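Local structure of oxalate--CoA ligase (Arabidopsis thaliana, 5IE2) at residues Tyr198-Ser203 and Lys281-Arg286. The protein is an AMP-binding enzyme of the ANL superfamily, modelled here with bound ATP. Residues are numbered along the deposited sequence; the frame is centred on the assembly and turned at random.
Sequences YKLTES and KLRFIR
Tyr198, at the C-terminal end of helix 184-198, is held at both ends by two arginines and rests on Phe284 between them, a largely buried contact that joins the helix end to strand 284-287 of the AMP-binding domain. Arg283, its chain bent at chi2 and chi3, turns its guanidinium end-on to the backbone carbonyl of Tyr198. Both terminal nitrogens donate to this one oxygen, Arg283 NH1 and Arg283 NH2 each lying 3.0 Å from Tyr198 O. The oxygen sits in the guanidinium plane, while the two donors reach it from opposite faces of the carbonyl plane. At the other end, Arg286 stretches out from CG to NE, with CG anti to its backbone N (chi1 -179°), and its NE gives a short bond of 2.7 Å to Tyr198 OH. The guanidinium stands steeply against the phenol ring, the planes 74° apart. Midway, Phe284 CZ packs against Tyr198 CB at 3.5 Å. The two rings lie nearly parallel, at 19°, but strongly offset, with centroids 5.0 Å apart; Phe284 CE1 lies over the tyrosine face. Leu200 CD2 meets the edge of the phenylalanine ring, 4.2 Å from Phe284 CZ. The carbonyl gripped by Arg283 directly precedes Lys199, whose positive phi belongs to the Schellman motif ending the helix. Asp204 OD2 meets both Arg283 NH2, in a salt bridge, and Thr201 N. Ser323 also bonds Tyr198 OH, and Thr258 and His319 engage Arg286 NH1; the Arg286 side chain lies about 8 Å from the bound ATP, near the nucleotide pocket. Strand 284-287 runs between the parallel strands 256-259 and 308-314; Tyr198 packs on Leu309 and Ala311 of the latter, whereas Leu200 touches Trp256 of the former and Ser224 of helix 215-227.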
# COMPACT_ATOMS: atom_id res chain seq x y z
N TYR A 198 -12.26 8.02 6.70
CA TYR A 198 -12.59 8.80 5.49
C TYR A 198 -14.09 8.91 5.27
O TYR A 198 -14.50 9.46 4.26
CB TYR A 198 -11.87 8.19 4.24
CG TYR A 198 -10.37 8.13 4.49
CD1 TYR A 198 -9.67 9.28 4.79
CD2 TYR A 198 -9.71 6.92 4.50
CE1 TYR A 198 -8.30 9.23 5.09
CE2 TYR A 198 -8.36 6.86 4.78
CZ TYR A 198 -7.68 8.00 5.07
OH TYR A 198 -6.36 7.87 5.39
N LYS A 199 -14.89 8.38 6.20
CA LYS A 199 -16.36 8.30 6.04
C LYS A 199 -16.73 7.82 4.66
O LYS A 199 -17.52 8.45 3.97
CB LYS A 199 -17.01 9.66 6.31
CG LYS A 199 -16.76 10.13 7.73
CD LYS A 199 -17.53 11.46 8.01
CE LYS A 199 -17.17 11.97 9.39
NZ LYS A 199 -17.92 13.25 9.58
N LEU A 200 -16.16 6.68 4.25
CA LEU A 200 -16.54 6.09 2.96
C LEU A 200 -17.98 5.62 3.05
O LEU A 200 -18.37 5.03 4.08
CB LEU A 200 -15.64 4.88 2.61
CG LEU A 200 -14.14 5.25 2.42
CD1 LEU A 200 -13.38 3.93 2.09
CD2 LEU A 200 -13.91 6.29 1.31
N THR A 201 -18.76 5.89 2.01
CA THR A 201 -20.14 5.39 1.95
C THR A 201 -20.42 4.83 0.58
O THR A 201 -19.57 4.85 -0.31
CB THR A 201 -21.18 6.47 2.26
OG1 THR A 201 -21.23 7.40 1.17
CG2 THR A 201 -20.84 7.20 3.57
N GLU A 202 -21.66 4.38 0.37
CA GLU A 202 -21.95 3.70 -0.88
C GLU A 202 -21.95 4.67 -2.07
O GLU A 202 -21.98 4.21 -3.22
CB GLU A 202 -23.30 2.97 -0.78
CG GLU A 202 -24.50 3.95 -0.63
CD GLU A 202 -24.83 4.38 0.82
OE1 GLU A 202 -24.01 4.22 1.76
OE2 GLU A 202 -25.95 4.91 1.04
N SER A 203 -21.94 5.99 -1.85
CA SER A 203 -21.86 6.89 -3.00
C SER A 203 -20.41 7.19 -3.44
O SER A 203 -20.19 7.90 -4.43
CB SER A 203 -22.58 8.22 -2.70
OG SER A 203 -21.96 8.89 -1.62
N LYS A 281 -14.68 17.21 -8.91
CA LYS A 281 -14.54 17.69 -7.54
C LYS A 281 -14.44 16.51 -6.59
O LYS A 281 -15.44 15.88 -6.32
CB LYS A 281 -15.74 18.55 -7.10
CG LYS A 281 -15.40 19.96 -6.64
CD LYS A 281 -16.54 20.99 -7.00
CE LYS A 281 -16.68 22.13 -5.97
NZ LYS A 281 -17.64 23.23 -6.37
N LEU A 282 -13.26 16.23 -6.06
CA LEU A 282 -13.10 15.06 -5.16
C LEU A 282 -13.35 15.47 -3.71
O LEU A 282 -13.09 16.62 -3.33
CB LEU A 282 -11.70 14.50 -5.31
CG LEU A 282 -11.32 14.12 -6.72
CD1 LEU A 282 -9.83 13.60 -6.79
CD2 LEU A 282 -12.30 13.06 -7.29
N ARG A 283 -13.82 14.54 -2.90
CA ARG A 283 -13.93 14.73 -1.47
C ARG A 283 -12.54 14.88 -0.83
O ARG A 283 -12.35 15.72 0.06
CB ARG A 283 -14.66 13.53 -0.81
CG ARG A 283 -16.13 13.49 -1.01
CD ARG A 283 -16.82 12.91 0.29
NE ARG A 283 -16.52 11.52 0.47
CZ ARG A 283 -15.93 10.99 1.54
NH1 ARG A 283 -15.54 11.74 2.59
NH2 ARG A 283 -15.76 9.69 1.57
N PHE A 284 -11.59 14.08 -1.27
CA PHE A 284 -10.22 14.14 -0.74
C PHE A 284 -9.30 13.36 -1.64
O PHE A 284 -9.72 12.54 -2.48
CB PHE A 284 -10.12 13.59 0.72
CG PHE A 284 -10.42 12.12 0.83
CD1 PHE A 284 -9.40 11.16 0.81
CD2 PHE A 284 -11.73 11.68 0.93
CE1 PHE A 284 -9.70 9.81 0.91
CE2 PHE A 284 -12.03 10.34 1.04
CZ PHE A 284 -11.03 9.39 1.03
N ILE A 285 -8.01 13.59 -1.45
CA ILE A 285 -6.97 12.84 -2.13
C ILE A 285 -6.11 12.29 -1.00
O ILE A 285 -5.81 13.03 -0.09
CB ILE A 285 -6.13 13.73 -3.08
CG1 ILE A 285 -6.98 14.08 -4.33
CG2 ILE A 285 -4.80 13.00 -3.52
CD1 ILE A 285 -6.30 15.23 -5.18
N ARG A 286 -5.77 11.01 -1.07
CA ARG A 286 -5.00 10.41 0.01
C ARG A 286 -3.57 10.06 -0.42
O ARG A 286 -3.34 9.67 -1.58
CB ARG A 286 -5.76 9.17 0.52
CG ARG A 286 -5.06 8.45 1.70
CD ARG A 286 -5.93 7.24 2.06
NE ARG A 286 -5.39 6.50 3.22
CZ ARG A 286 -4.69 5.36 3.15
NH1 ARG A 286 -4.37 4.77 1.99
NH2 ARG A 286 -4.31 4.79 4.30